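Local coordinates for protein galactan 1,3-beta-galactosidase (PDB 7BYS) that probably removes galactose from the ends of beta-1,3-galactan chains, pairing a family 43 glycosidase domain with a calcium-containing carbohydrate-binding module, at residues Thr30-Gly35 against Val48-Ser53; Ala22-Val27 against Asn243-Pro248; Gly132-Asp137 against Ser156-Asn161; Gly183-Ala188 against Ala202-Gly207; Ser352-Leu357 against Pro396-Leu401. All coordinates share one frame; numbering follows the deposited sequence.

Contact 1 (Thr30-Gly35 against Val48-Ser53)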
# COMPACT_ATOMS: atom_id res chain seq x y z
N THR A 30 -12.31 -17.90 -1.17
CA THR A 30 -11.09 -17.68 -0.41
C THR A 30 -10.17 -16.72 -1.16
O THR A 30 -9.98 -16.84 -2.37
CB THR A 30 -10.35 -19.00 -0.16
OG1 THR A 30 -11.20 -19.90 0.54
CG2 THR A 30 -9.09 -18.77 0.68
N PHE A 31 -9.61 -15.76 -0.44
CA PHE A 31 -8.66 -14.81 -1.00
C PHE A 31 -7.25 -15.18 -0.56
O PHE A 31 -7.04 -15.61 0.58
CB PHE A 31 -9.00 -13.38 -0.58
CG PHE A 31 -10.25 -12.85 -1.24
CD1 PHE A 31 -11.49 -13.11 -0.70
CD2 PHE A 31 -10.17 -12.13 -2.43
CE1 PHE A 31 -12.64 -12.63 -1.32
CE2 PHE A 31 -11.31 -11.65 -3.05
CZ PHE A 31 -12.54 -11.91 -2.50
N TYR A 32 -6.30 -15.01 -1.48
CA TYR A 32 -4.89 -15.31 -1.28
C TYR A 32 -4.10 -14.04 -1.51
O TYR A 32 -4.24 -13.39 -2.55
CB TYR A 32 -4.42 -16.42 -2.25
CG TYR A 32 -5.10 -17.73 -1.98
CD1 TYR A 32 -6.40 -17.97 -2.43
CD2 TYR A 32 -4.46 -18.72 -1.26
CE1 TYR A 32 -7.04 -19.18 -2.15
CE2 TYR A 32 -5.09 -19.93 -0.99
CZ TYR A 32 -6.38 -20.14 -1.43
OH TYR A 32 -7.00 -21.34 -1.16
N TRP A 33 -3.31 -13.66 -0.52
CA TRP A 33 -2.43 -12.50 -0.59
C TRP A 33 -1.00 -13.02 -0.68
O TRP A 33 -0.51 -13.64 0.26
CB TRP A 33 -2.67 -11.63 0.64
CG TRP A 33 -1.85 -10.38 0.74
CD1 TRP A 33 -0.90 -9.92 -0.14
CD2 TRP A 33 -1.91 -9.40 1.79
NE1 TRP A 33 -0.37 -8.73 0.31
CE2 TRP A 33 -0.97 -8.40 1.50
CE3 TRP A 33 -2.66 -9.30 2.98
CZ2 TRP A 33 -0.78 -7.29 2.33
CZ3 TRP A 33 -2.47 -8.21 3.80
CH2 TRP A 33 -1.53 -7.22 3.48
N PHE A 34 -0.37 -12.81 -1.83
CA PHE A 34 1.03 -13.11 -2.05
C PHE A 34 1.84 -11.83 -1.96
O PHE A 34 1.38 -10.77 -2.38
CB PHE A 34 1.25 -13.69 -3.45
CG PHE A 34 0.46 -14.94 -3.71
CD1 PHE A 34 -0.81 -14.87 -4.24
CD2 PHE A 34 1.01 -16.17 -3.44
CE1 PHE A 34 -1.55 -16.03 -4.48
CE2 PHE A 34 0.28 -17.33 -3.68
CZ PHE A 34 -1.00 -17.26 -4.19
N GLY A 35 3.05 -11.93 -1.43
CA GLY A 35 3.86 -10.73 -1.39
C GLY A 35 5.29 -11.04 -1.05
O GLY A 35 5.67 -12.19 -0.84
N VAL A 48 8.37 -15.49 -1.25
CA VAL A 48 7.03 -15.02 -1.58
C VAL A 48 6.11 -15.69 -0.57
O VAL A 48 5.99 -16.92 -0.55
CB VAL A 48 6.62 -15.37 -3.02
CG1 VAL A 48 5.16 -14.96 -3.26
CG2 VAL A 48 7.53 -14.66 -4.02
N SER A 49 5.48 -14.89 0.29
CA SER A 49 4.55 -15.36 1.29
C SER A 49 3.19 -15.67 0.69
O SER A 49 2.87 -15.28 -0.44
CB SER A 49 4.40 -14.31 2.39
OG SER A 49 3.99 -13.08 1.80
N CYS A 50 2.37 -16.38 1.47
CA CYS A 50 1.02 -16.73 1.06
C CYS A 50 0.13 -16.69 2.29
O CYS A 50 0.32 -17.49 3.21
CB CYS A 50 0.99 -18.14 0.45
SG CYS A 50 -0.54 -18.47 -0.52
N TYR A 51 -0.84 -15.77 2.29
CA TYR A 51 -1.81 -15.64 3.36
C TYR A 51 -3.20 -15.84 2.79
O TYR A 51 -3.49 -15.41 1.67
CB TYR A 51 -1.76 -14.24 3.99
CG TYR A 51 -0.46 -13.86 4.65
CD1 TYR A 51 0.62 -13.44 3.89
CD2 TYR A 51 -0.33 -13.90 6.03
CE1 TYR A 51 1.81 -13.09 4.49
CE2 TYR A 51 0.87 -13.55 6.65
CZ TYR A 51 1.93 -13.14 5.87
OH TYR A 51 3.14 -12.77 6.43
N THR A 52 -4.08 -16.45 3.58
CA THR A 52 -5.45 -16.69 3.13
C THR A 52 -6.46 -15.98 4.03
O THR A 52 -6.21 -15.76 5.22
CB THR A 52 -5.76 -18.19 3.08
OG1 THR A 52 -5.74 -18.71 4.42
CG2 THR A 52 -4.74 -18.94 2.24
N SER A 53 -7.61 -15.63 3.45
CA SER A 53 -8.68 -15.02 4.22
C SER A 53 -9.98 -15.17 3.46
O SER A 53 -9.99 -15.28 2.23
CB SER A 53 -8.38 -13.52 4.41
OG SER A 53 -9.46 -12.83 5.02

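Contact 2 (Ala22-Val27 against Asn243-Pro248)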
# COMPACT_ATOMS: atom_id res chain seq x y z
N ALA A 22 1.90 -6.42 -3.05
CA ALA A 22 0.80 -7.39 -3.01
C ALA A 22 0.38 -7.89 -4.38
O ALA A 22 0.24 -7.11 -5.33
CB ALA A 22 -0.42 -6.72 -2.38
N GLY A 23 0.10 -9.18 -4.45
CA GLY A 23 -0.72 -9.76 -5.50
C GLY A 23 -1.86 -10.54 -4.86
O GLY A 23 -1.63 -11.34 -3.94
N ILE A 24 -3.10 -10.30 -5.29
CA ILE A 24 -4.27 -10.97 -4.73
C ILE A 24 -4.80 -11.97 -5.75
O ILE A 24 -4.81 -11.71 -6.96
CB ILE A 24 -5.37 -9.97 -4.33
CG1 ILE A 24 -4.80 -8.87 -3.43
CG2 ILE A 24 -6.51 -10.70 -3.63
CD1 ILE A 24 -4.32 -9.35 -2.06
N LEU A 25 -5.26 -13.11 -5.25
CA LEU A 25 -5.90 -14.15 -6.05
C LEU A 25 -7.16 -14.59 -5.31
O LEU A 25 -7.14 -14.76 -4.09
CB LEU A 25 -4.96 -15.37 -6.20
CG LEU A 25 -5.55 -16.72 -6.66
CD1 LEU A 25 -5.87 -16.71 -8.14
CD2 LEU A 25 -4.59 -17.86 -6.33
N GLN A 26 -8.26 -14.76 -6.04
CA GLN A 26 -9.48 -15.29 -5.45
C GLN A 26 -9.75 -16.66 -6.04
O GLN A 26 -9.76 -16.82 -7.26
CB GLN A 26 -10.67 -14.36 -5.67
CG GLN A 26 -11.92 -14.81 -4.91
CD GLN A 26 -13.16 -13.98 -5.22
OE1 GLN A 26 -13.07 -12.91 -5.82
NE2 GLN A 26 -14.31 -14.47 -4.80
N VAL A 27 -9.94 -17.65 -5.16
CA VAL A 27 -10.32 -19.01 -5.56
C VAL A 27 -11.59 -19.34 -4.80
O VAL A 27 -11.57 -19.51 -3.58
CB VAL A 27 -9.22 -20.04 -5.25
CG1 VAL A 27 -9.63 -21.43 -5.75
CG2 VAL A 27 -7.89 -19.60 -5.84
N ASN A 243 1.18 2.28 -5.50
CA ASN A 243 0.26 1.23 -5.91
C ASN A 243 0.92 -0.14 -5.87
O ASN A 243 2.10 -0.29 -6.21
CB ASN A 243 -0.21 1.51 -7.34
CG ASN A 243 -1.39 0.66 -7.73
OD1 ASN A 243 -2.37 0.58 -7.00
ND2 ASN A 243 -1.31 0.03 -8.89
N ALA A 244 0.13 -1.15 -5.46
CA ALA A 244 0.57 -2.54 -5.47
C ALA A 244 -0.47 -3.43 -6.15
O ALA A 244 -0.12 -4.26 -7.01
CB ALA A 244 0.84 -3.07 -4.06
N PHE A 245 -1.75 -3.27 -5.80
CA PHE A 245 -2.79 -4.11 -6.37
C PHE A 245 -4.12 -3.38 -6.27
O PHE A 245 -4.38 -2.69 -5.28
CB PHE A 245 -2.90 -5.47 -5.66
CG PHE A 245 -3.56 -6.53 -6.50
CD1 PHE A 245 -2.83 -7.27 -7.43
CD2 PHE A 245 -4.93 -6.74 -6.41
CE1 PHE A 245 -3.44 -8.22 -8.23
CE2 PHE A 245 -5.55 -7.69 -7.21
CZ PHE A 245 -4.81 -8.43 -8.12
N ASP A 246 -4.96 -3.55 -7.28
CA ASP A 246 -6.23 -2.84 -7.36
C ASP A 246 -7.32 -3.90 -7.49
O ASP A 246 -7.47 -4.51 -8.55
CB ASP A 246 -6.19 -1.86 -8.52
CG ASP A 246 -4.94 -1.03 -8.47
OD1 ASP A 246 -4.79 -0.29 -7.45
OD2 ASP A 246 -4.10 -1.15 -9.38
N LEU A 247 -8.03 -4.16 -6.38
CA LEU A 247 -8.95 -5.29 -6.30
C LEU A 247 -10.36 -4.83 -6.59
O LEU A 247 -10.81 -3.84 -6.00
CB LEU A 247 -8.89 -5.88 -4.89
CG LEU A 247 -9.67 -7.19 -4.75
CD1 LEU A 247 -8.93 -8.33 -5.40
CD2 LEU A 247 -9.92 -7.49 -3.27
N PRO A 248 -11.12 -5.49 -7.46
CA PRO A 248 -12.52 -5.09 -7.65
C PRO A 248 -13.33 -5.31 -6.37
O PRO A 248 -13.07 -6.22 -5.60
CB PRO A 248 -13.02 -6.00 -8.78
CG PRO A 248 -12.01 -7.06 -8.93
CD PRO A 248 -10.71 -6.59 -8.35

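Contact 3 (Gly132-Asp137 against Ser156-Asn161)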
# COMPACT_ATOMS: atom_id res chain seq x y z
N GLY A 132 12.31 -9.81 -25.34
CA GLY A 132 13.68 -9.35 -25.34
C GLY A 132 13.91 -7.98 -24.75
O GLY A 132 15.05 -7.51 -24.75
N ALA A 133 12.87 -7.31 -24.26
CA ALA A 133 12.98 -5.96 -23.71
C ALA A 133 12.94 -6.00 -22.19
O ALA A 133 12.59 -7.01 -21.58
CB ALA A 133 11.86 -5.07 -24.26
N ASP A 134 13.33 -4.87 -21.59
CA ASP A 134 13.33 -4.75 -20.14
C ASP A 134 11.94 -4.94 -19.57
O ASP A 134 10.93 -4.52 -20.15
CB ASP A 134 13.74 -3.33 -19.74
CG ASP A 134 15.21 -3.05 -19.94
OD1 ASP A 134 15.97 -3.96 -20.35
OD2 ASP A 134 15.60 -1.88 -19.69
N SER A 135 11.90 -5.53 -18.38
CA SER A 135 10.71 -5.51 -17.55
C SER A 135 11.17 -5.33 -16.11
O SER A 135 11.95 -6.13 -15.60
CB SER A 135 9.92 -6.82 -17.70
OG SER A 135 8.76 -6.82 -16.89
N ARG A 136 10.68 -4.26 -15.46
CA ARG A 136 10.99 -4.04 -14.06
C ARG A 136 9.71 -4.16 -13.24
O ARG A 136 9.19 -5.27 -13.12
CB ARG A 136 11.80 -2.76 -13.85
CG ARG A 136 13.23 -2.93 -14.32
CD ARG A 136 14.07 -1.68 -14.11
NE ARG A 136 15.47 -1.88 -14.50
CZ ARG A 136 15.92 -1.78 -15.74
NH1 ARG A 136 15.11 -1.49 -16.75
NH2 ARG A 136 17.21 -1.99 -15.98
N ASP A 137 9.15 -3.08 -12.70
CA ASP A 137 7.86 -3.20 -12.03
C ASP A 137 6.85 -3.79 -13.01
O ASP A 137 6.81 -3.41 -14.19
CB ASP A 137 7.32 -1.83 -11.63
CG ASP A 137 7.90 -1.31 -10.34
OD1 ASP A 137 8.88 -1.87 -9.82
OD2 ASP A 137 7.38 -0.28 -9.87
N SER A 156 9.20 -0.75 -19.04
CA SER A 156 10.17 -1.30 -19.98
C SER A 156 11.13 -0.19 -20.41
O SER A 156 10.99 0.97 -20.02
CB SER A 156 9.44 -1.94 -21.17
OG SER A 156 10.34 -2.68 -21.99
N ASP A 157 12.14 -0.58 -21.20
CA ASP A 157 13.11 0.35 -21.80
C ASP A 157 13.67 1.33 -20.76
O ASP A 157 13.48 2.54 -20.84
CB ASP A 157 12.52 1.04 -23.03
CG ASP A 157 11.97 0.05 -24.06
OD1 ASP A 157 12.60 -1.00 -24.27
OD2 ASP A 157 10.90 0.31 -24.65
N ASN A 158 14.37 0.76 -19.77
CA ASN A 158 14.98 1.55 -18.70
C ASN A 158 13.94 2.42 -17.99
O ASN A 158 14.19 3.58 -17.66
CB ASN A 158 16.17 2.37 -19.20
CG ASN A 158 17.35 1.51 -19.61
OD1 ASN A 158 17.50 0.38 -19.15
ND2 ASN A 158 18.20 2.05 -20.48
N ASN A 159 12.76 1.85 -17.77
CA ASN A 159 11.60 2.45 -17.10
C ASN A 159 10.91 3.54 -17.92
O ASN A 159 9.92 4.10 -17.46
CB ASN A 159 11.91 2.96 -15.68
CG ASN A 159 12.05 1.83 -14.67
OD1 ASN A 159 11.64 0.70 -14.91
ND2 ASN A 159 12.61 2.15 -13.51
N GLN A 160 11.38 3.83 -19.13
CA GLN A 160 10.84 4.97 -19.86
C GLN A 160 9.51 4.68 -20.55
O GLN A 160 8.67 5.58 -20.66
CB GLN A 160 11.85 5.48 -20.89
CG GLN A 160 13.18 5.89 -20.28
CD GLN A 160 12.99 6.84 -19.11
OE1 GLN A 160 12.59 7.99 -19.29
NE2 GLN A 160 13.24 6.35 -17.90
N ASN A 161 9.29 3.46 -21.03
CA ASN A 161 8.14 3.13 -21.87
C ASN A 161 7.31 2.08 -21.16
O ASN A 161 7.83 1.00 -20.83
CB ASN A 161 8.60 2.60 -23.23
CG ASN A 161 9.52 3.57 -23.96
OD1 ASN A 161 9.42 4.78 -23.80
ND2 ASN A 161 10.42 3.03 -24.77
O HOH W 1 14.17 -2.59 -23.07
O HOH W 2 12.23 -0.99 -17.00
O HOH W 3 10.06 -0.22 -12.70

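Contact 4 (Gly183-Ala188 against Ala202-Gly207)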
# COMPACT_ATOMS: atom_id res chain seq x y z
N GLY A 183 7.74 7.03 -23.24
CA GLY A 183 8.13 8.16 -22.42
C GLY A 183 7.28 8.40 -21.20
O GLY A 183 7.43 9.43 -20.56
N ALA A 184 6.40 7.46 -20.85
CA ALA A 184 5.43 7.66 -19.78
C ALA A 184 6.03 7.53 -18.38
O ALA A 184 5.42 8.04 -17.43
CB ALA A 184 4.27 6.68 -19.95
N THR A 185 7.18 6.88 -18.23
CA THR A 185 7.86 6.68 -16.94
C THR A 185 6.89 6.21 -15.85
O THR A 185 6.83 6.76 -14.75
CB THR A 185 8.67 7.91 -16.48
OG1 THR A 185 7.79 9.01 -16.18
CG2 THR A 185 9.70 8.31 -17.54
N LEU A 186 6.15 5.16 -16.17
CA LEU A 186 5.17 4.61 -15.25
C LEU A 186 5.69 3.32 -14.64
O LEU A 186 6.35 2.52 -15.31
CB LEU A 186 3.84 4.33 -15.97
CG LEU A 186 3.08 5.55 -16.50
CD1 LEU A 186 1.94 5.12 -17.38
CD2 LEU A 186 2.60 6.45 -15.37
N GLU A 187 5.36 3.11 -13.37
CA GLU A 187 5.67 1.83 -12.74
C GLU A 187 4.54 1.48 -11.78
O GLU A 187 3.46 2.08 -11.80
CB GLU A 187 7.08 1.80 -12.16
CG GLU A 187 7.30 2.76 -11.01
CD GLU A 187 8.72 2.69 -10.46
OE1 GLU A 187 9.57 1.99 -11.05
OE2 GLU A 187 9.00 3.33 -9.43
N ALA A 188 4.77 0.45 -10.95
CA ALA A 188 3.78 -0.05 -10.00
C ALA A 188 2.37 -0.16 -10.59
O ALA A 188 1.40 0.38 -10.03
CB ALA A 188 3.79 0.83 -8.75
N ALA A 202 -1.17 3.50 -11.71
CA ALA A 202 0.28 3.39 -11.78
C ALA A 202 0.92 4.58 -11.07
O ALA A 202 0.30 5.63 -10.92
CB ALA A 202 0.76 3.32 -13.24
N SER A 203 2.16 4.39 -10.65
CA SER A 203 2.98 5.49 -10.16
C SER A 203 3.89 6.01 -11.26
O SER A 203 4.04 5.41 -12.32
CB SER A 203 3.78 5.03 -8.94
OG SER A 203 4.93 4.29 -9.32
N HIS A 204 4.52 7.15 -10.99
CA HIS A 204 5.67 7.54 -11.77
C HIS A 204 6.94 6.96 -11.14
O HIS A 204 6.88 6.19 -10.17
CB HIS A 204 5.70 9.05 -11.99
CG HIS A 204 4.82 9.49 -13.12
ND1 HIS A 204 5.10 9.18 -14.43
CD2 HIS A 204 3.64 10.15 -13.12
CE1 HIS A 204 4.14 9.66 -15.20
NE2 HIS A 204 3.24 10.25 -14.43
N THR A 205 8.10 7.30 -11.71
CA THR A 205 9.38 6.74 -11.28
C THR A 205 10.07 7.77 -10.39
O THR A 205 10.66 8.73 -10.88
CB THR A 205 10.26 6.39 -12.48
OG1 THR A 205 10.38 7.52 -13.34
CG2 THR A 205 9.66 5.24 -13.25
N SER A 206 10.01 7.55 -9.08
CA SER A 206 10.73 8.40 -8.14
C SER A 206 11.48 7.55 -7.12
O SER A 206 11.66 7.95 -5.97
CB SER A 206 9.80 9.41 -7.46
OG SER A 206 8.79 8.76 -6.71
N GLY A 207 11.93 6.37 -7.54
CA GLY A 207 12.64 5.47 -6.64
C GLY A 207 11.75 5.05 -5.49
O GLY A 207 10.57 4.73 -5.65
O HOH W 4 8.66 9.89 -13.56
O HOH W 5 8.65 5.37 -7.67
O HOH W 6 11.82 4.75 -9.76

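Contact 5 (Ser352-Leu357 against Pro396-Leu401)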
# COMPACT_ATOMS: atom_id res chain seq x y z
N SER A 352 -10.75 0.06 23.70
CA SER A 352 -9.66 0.43 22.80
C SER A 352 -10.20 1.16 21.58
O SER A 352 -11.23 0.79 21.01
CB SER A 352 -8.90 -0.82 22.38
OG SER A 352 -8.03 -0.54 21.31
N HIS A 353 -9.50 2.22 21.18
CA HIS A 353 -9.94 3.05 20.08
C HIS A 353 -8.76 3.41 19.19
O HIS A 353 -7.69 3.78 19.68
CB HIS A 353 -10.61 4.33 20.60
CG HIS A 353 -11.92 4.06 21.26
ND1 HIS A 353 -13.12 4.24 20.61
CD2 HIS A 353 -12.21 3.60 22.50
CE1 HIS A 353 -14.11 3.91 21.43
NE2 HIS A 353 -13.58 3.52 22.58
N TRP A 354 -8.97 3.29 17.88
CA TRP A 354 -8.01 3.82 16.93
C TRP A 354 -8.08 5.34 16.91
O TRP A 354 -9.17 5.92 16.85
CB TRP A 354 -8.32 3.29 15.53
CG TRP A 354 -7.83 1.91 15.34
CD1 TRP A 354 -8.59 0.79 15.19
CD2 TRP A 354 -6.46 1.48 15.29
NE1 TRP A 354 -7.78 -0.31 15.04
CE2 TRP A 354 -6.47 0.09 15.09
CE3 TRP A 354 -5.23 2.14 15.36
CZ2 TRP A 354 -5.30 -0.66 14.99
CZ3 TRP A 354 -4.07 1.40 15.26
CH2 TRP A 354 -4.11 0.02 15.07
N VAL A 355 -6.92 5.98 16.96
CA VAL A 355 -6.82 7.43 16.90
C VAL A 355 -5.87 7.78 15.75
O VAL A 355 -4.75 7.29 15.70
CB VAL A 355 -6.32 8.01 18.23
CG1 VAL A 355 -6.26 9.52 18.17
CG2 VAL A 355 -7.22 7.55 19.40
N ALA A 356 -6.34 8.62 14.84
CA ALA A 356 -5.52 9.09 13.74
C ALA A 356 -4.86 10.40 14.12
O ALA A 356 -5.53 11.36 14.52
CB ALA A 356 -6.37 9.28 12.48
N LEU A 357 -3.54 10.46 13.98
CA LEU A 357 -2.77 11.66 14.27
C LEU A 357 -2.45 12.35 12.94
O LEU A 357 -1.75 11.78 12.10
CB LEU A 357 -1.48 11.31 15.01
CG LEU A 357 -1.56 10.34 16.19
CD1 LEU A 357 -0.17 10.15 16.81
CD2 LEU A 357 -2.56 10.81 17.22
N PRO A 396 -1.96 6.06 12.42
CA PRO A 396 -2.86 5.61 13.48
C PRO A 396 -2.14 5.06 14.69
O PRO A 396 -1.03 4.52 14.60
CB PRO A 396 -3.63 4.48 12.79
CG PRO A 396 -2.58 3.85 11.90
CD PRO A 396 -1.74 5.02 11.40
N VAL A 397 -2.80 5.18 15.84
CA VAL A 397 -2.36 4.56 17.08
C VAL A 397 -3.58 4.07 17.84
O VAL A 397 -4.61 4.75 17.88
CB VAL A 397 -1.46 5.50 17.92
CG1 VAL A 397 -2.22 6.74 18.37
CG2 VAL A 397 -0.86 4.75 19.12
N LYS A 398 -3.49 2.87 18.41
CA LYS A 398 -4.59 2.26 19.15
C LYS A 398 -4.43 2.59 20.63
O LYS A 398 -3.43 2.19 21.24
CB LYS A 398 -4.62 0.75 18.93
CG LYS A 398 -5.99 0.13 19.20
CD LYS A 398 -6.08 -1.29 18.63
CE LYS A 398 -4.98 -2.16 19.20
NZ LYS A 398 -4.25 -2.90 18.13
N LEU A 399 -5.39 3.31 21.19
CA LEU A 399 -5.29 3.80 22.56
C LEU A 399 -6.41 3.23 23.42
O LEU A 399 -7.57 3.17 22.99
CB LEU A 399 -5.35 5.33 22.60
CG LEU A 399 -4.25 6.06 21.83
CD1 LEU A 399 -4.42 7.56 21.94
CD2 LEU A 399 -2.87 5.64 22.31
N ASN A 400 -6.07 2.86 24.66
CA ASN A 400 -7.05 2.43 25.65
C ASN A 400 -7.57 3.65 26.40
O ASN A 400 -6.81 4.31 27.10
CB ASN A 400 -6.43 1.44 26.62
CG ASN A 400 -6.28 0.05 26.03
OD1 ASN A 400 -7.11 -0.39 25.23
ND2 ASN A 400 -5.22 -0.65 26.41
N LEU A 401 -8.86 3.94 26.24
CA LEU A 401 -9.50 5.09 26.85
C LEU A 401 -10.49 4.63 27.91
O LEU A 401 -10.89 3.46 27.96
CB LEU A 401 -10.24 5.92 25.80
CG LEU A 401 -9.43 6.38 24.58
CD1 LEU A 401 -10.32 7.09 23.58
CD2 LEU A 401 -8.31 7.30 25.05
O HOH W 7 -5.71 -1.26 22.76

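Contact 1 (Thr30-Gly35 against Val48-Ser53)
F31 and W33 pair with S53 and Y51 in a buried antiparallel hairpin, formed by the two middle strands of a four-stranded sheet. Their short axes run at 157° and approach to 4.6 Å. F31 N reaches S53 O at 2.7 Å, almost in line with the carbonyl, and F31 O accepts from S53 N in return; W33 and Y51 exchange a second such pair of bonds, and S49 N adds a single bond to G35 O.

One face carries Y32, F34, C50 and T52. C50 turns SG anti to its backbone N (chi1 -163°), which brings the sulfur 3.5 Å from F34 CE2 and oblique to that ring, 41° off its normal. The same sulfur lies at the edge of the Y32 ring, 4.0 Å from Y32 CD2. Both are Cys sulfur-aromatic contacts, and the sulfur is also committed to the disulfide with C119, so the first blade of the five-bladed beta-propeller characteristic of family 43 is covalently joined to the second here. Alongside Y32, and pointing the same way, T52 lays CG2 3.4 Å from Y32 CE2. At the other end F34 CB packs on V48 CG1.

The opposite face holds W33 and Y51, with W33 CB 4.3 Å from Y51 CB. W33 O lies in the plane of the Y51 ring, 3.8 Å from Y51 CD1 at its edge. The indole of W33 packs against the rings of W59, Y270 and W272, whereas Y51 OH and S49 OG bind the backbone N and O of Q18, respectively.

Contact 2 (Ala22-Val27 against Asn243-Pro248)
A244 and F245 meet A22 to I24 where the first and fifth blades of the beta-propeller come side by side, their innermost strands running only 19° from parallel. A244 and F245 also form a classic beta bulge, both facing M256 of the next strand. At the start of the segment, N243 O accepts a hydrogen bond from R82 NH1; R82 binds galactose in another structure of this protein. Next, A244 CB sits 3.7 Å from A22 N and packs against the methyl of A22.

F245 follows. Its CG stands anti to the backbone N (chi1 -158°), carrying the ring beneath the backbone of the other strand: I24 N lies 3.6 Å above the ring plane of F245, over its centre. On that strand I24 CB makes a CH-pi contact, 4.1 Å from the F245 ring centroid, while I24 CG1 touches F245 CD2 at 3.7 Å. With a serine in place of F245, the I24 backbone and side chain would probably lose their aromatic platform, opening a gap between the two blades.

D246 turns away, its OD2 taking a bond from N243 ND2 through the syn lone pair. L247 comes back toward I24, crossing it at about a right angle, and its CD1 rests 3.8 Å from I24 CG2.

Contact 3 (Gly132-Asp137 against Ser156-Asn161)
D134 and S156 are linked directly, S156 OG donating to D134 O at 2.7 Å, in the carbonyl plane and on a lone pair. The OG is put there by its position anti to the backbone N of S156 (chi1 -170°). The carboxylate of D134 carries the second link: N158 N donates a hydrogen bond to D134 OD2 at 2.9 Å, arriving on the anti side. R136 NH1 grips the same oxygen from above the carboxylate plane, 3.0 Å from D134 OD2, in a salt bridge. Two donors thus hold OD2, and K129 takes OD1, which together should fix the rotation of the carboxylate.

Along the extended R136 chain, CD touches N159 OD1 at 3.5 Å. That amide oxygen also accepts hydrogen bonds from two waters: one accepts from R136 NH1 and from N159 N, the other from D137 N. A third water links D134 N to D157 OD1.

The exposed N158 and its neighbour N159 occupy the corner of a type I' beta turn, D157 to Q160, and Q160 and N161 both face S156 in a classic beta bulge. K163 NZ bonds to S156 OG and forms a salt bridge with D157 OD2, and Y105 O holds R136 NH2. The turn connects strands 150-156 and 161-167 of the third propeller blade; against it lies the segment leading from strand 123-128 of the second blade to D137, which binds galactose in another structure of this protein, just before strand 138-142.

Contact 4 (Gly183-Ala188 against Ala202-Gly207)
T185 and H204 meet at the entry to the fourth blade of the beta-propeller, where strand 186-187 pairs with the end of strand 197-204 before the chain turns a corner at A188. The pairing rests on E187 and S203, an antiparallel hydrogen-bonded pair: E187 N reaches S203 O and S203 N reaches E187 O.

The side chain of H204 can be followed outward. CB and CG both lie 3.8 Å from T185 O. ND1 then donates to that T185 O at 3.0 Å, well above the carbonyl plane, and is hydrogen-bonded to T185 OG1 at 3.2 Å as well, either atom being a possible donor. At the ring's edge CE1 lies 3.0 Å from A184 O, which is in the ring plane. One ring face is covered by L186 CD2, 3.9 Å from the H204 ring centroid in a CH-pi contact. At the tip, NE2 bonds to Q228 OE1, just before strand 229-230. A leucine in place of H204 would probably leave T185 O and Q228 OE1 without their hydrogen-bonding partner.

E187 takes the crowded position at chi1 (66°), its CG between the backbone N and carbonyl carbon, and the extended remainder passes S203 and T205, its carboxylate close to that of D137. Q242, which binds galactose in another structure of this protein, bonds through NE2 to S203 OG and, weakly, to E187 OE2. S203 OG itself donates to H204 O, and CG of E187 touches S203 OG at 3.3 Å.

Contact 5 (Ser352-Leu357 against Pro396-Leu401)
W354 and K398 come together through two first torsions: W354 CG stands anti to its carbonyl carbon (chi1 -79°), and K398 CG anti to its backbone N (chi1 -158°). The indole is thereby swung across to the neighbouring strand, and the lysine chain is laid over it. This happens on a four-stranded antiparallel sheet of the beta-sandwich that forms the carbohydrate-binding module, with strand 392-402 at its edge. K398 CB sits squarely over the six-membered ring, 3.8 Å from the W354 ring centroid and 12° off the normal, a CH-pi contact. Further out, K398 CD lies 3.7 Å above the W354 plane, offset toward the rim. P396 CB adds an apolar touch on W354 CE3, and the N-terminal residues Q2 and V4 also pack on the indole, joining the start of the chain to this module.

The sheet's other face carries H353, V355, V397 and L399; L399 packs on strands 367-373 and 405-410 of the facing sheet. There V355 CG2 meets L399 CD1 at 3.8 Å, the two side chains crossing at about a right angle, and L357 CD2 reaches V397 CG1 at 4.2 Å. H353 sends its ND1 to the carbonyl of Y427 at the chain end, while its CB packs on L401 CD1. Four backbone bonds hold the register, H353 with L399 and V355 with V397, each pair bonded both ways.

Nearer the solvent, S352 OG is pressed to 3.0 Å from K398 CG. A water bonded to S352 OG at 2.8 Å donates a hydrogen bond to N400 OD1, bridging the strands' ends.

From the N terminus, strand 22-27 opens a loop that contact 2 closes only at 243-248, the fifth blade. Contacts 1, 3 and 4 all fall within that loop, one after another, none crossing. Contact 1 closes a hairpin next to strand 22-27, bonded to it through Y32 N to L25 O and F34 N to G23 O. Contact 3 joins the turn of the third blade to the segment entering it, and touches contact 4 in the fourth blade through N161 with G183 and D137 with A188. A188 O in turn meets N243 of contact 2. Contact 5 follows in series within the carbohydrate-binding module, its centre about 28 Å from those of contacts 1 and 2.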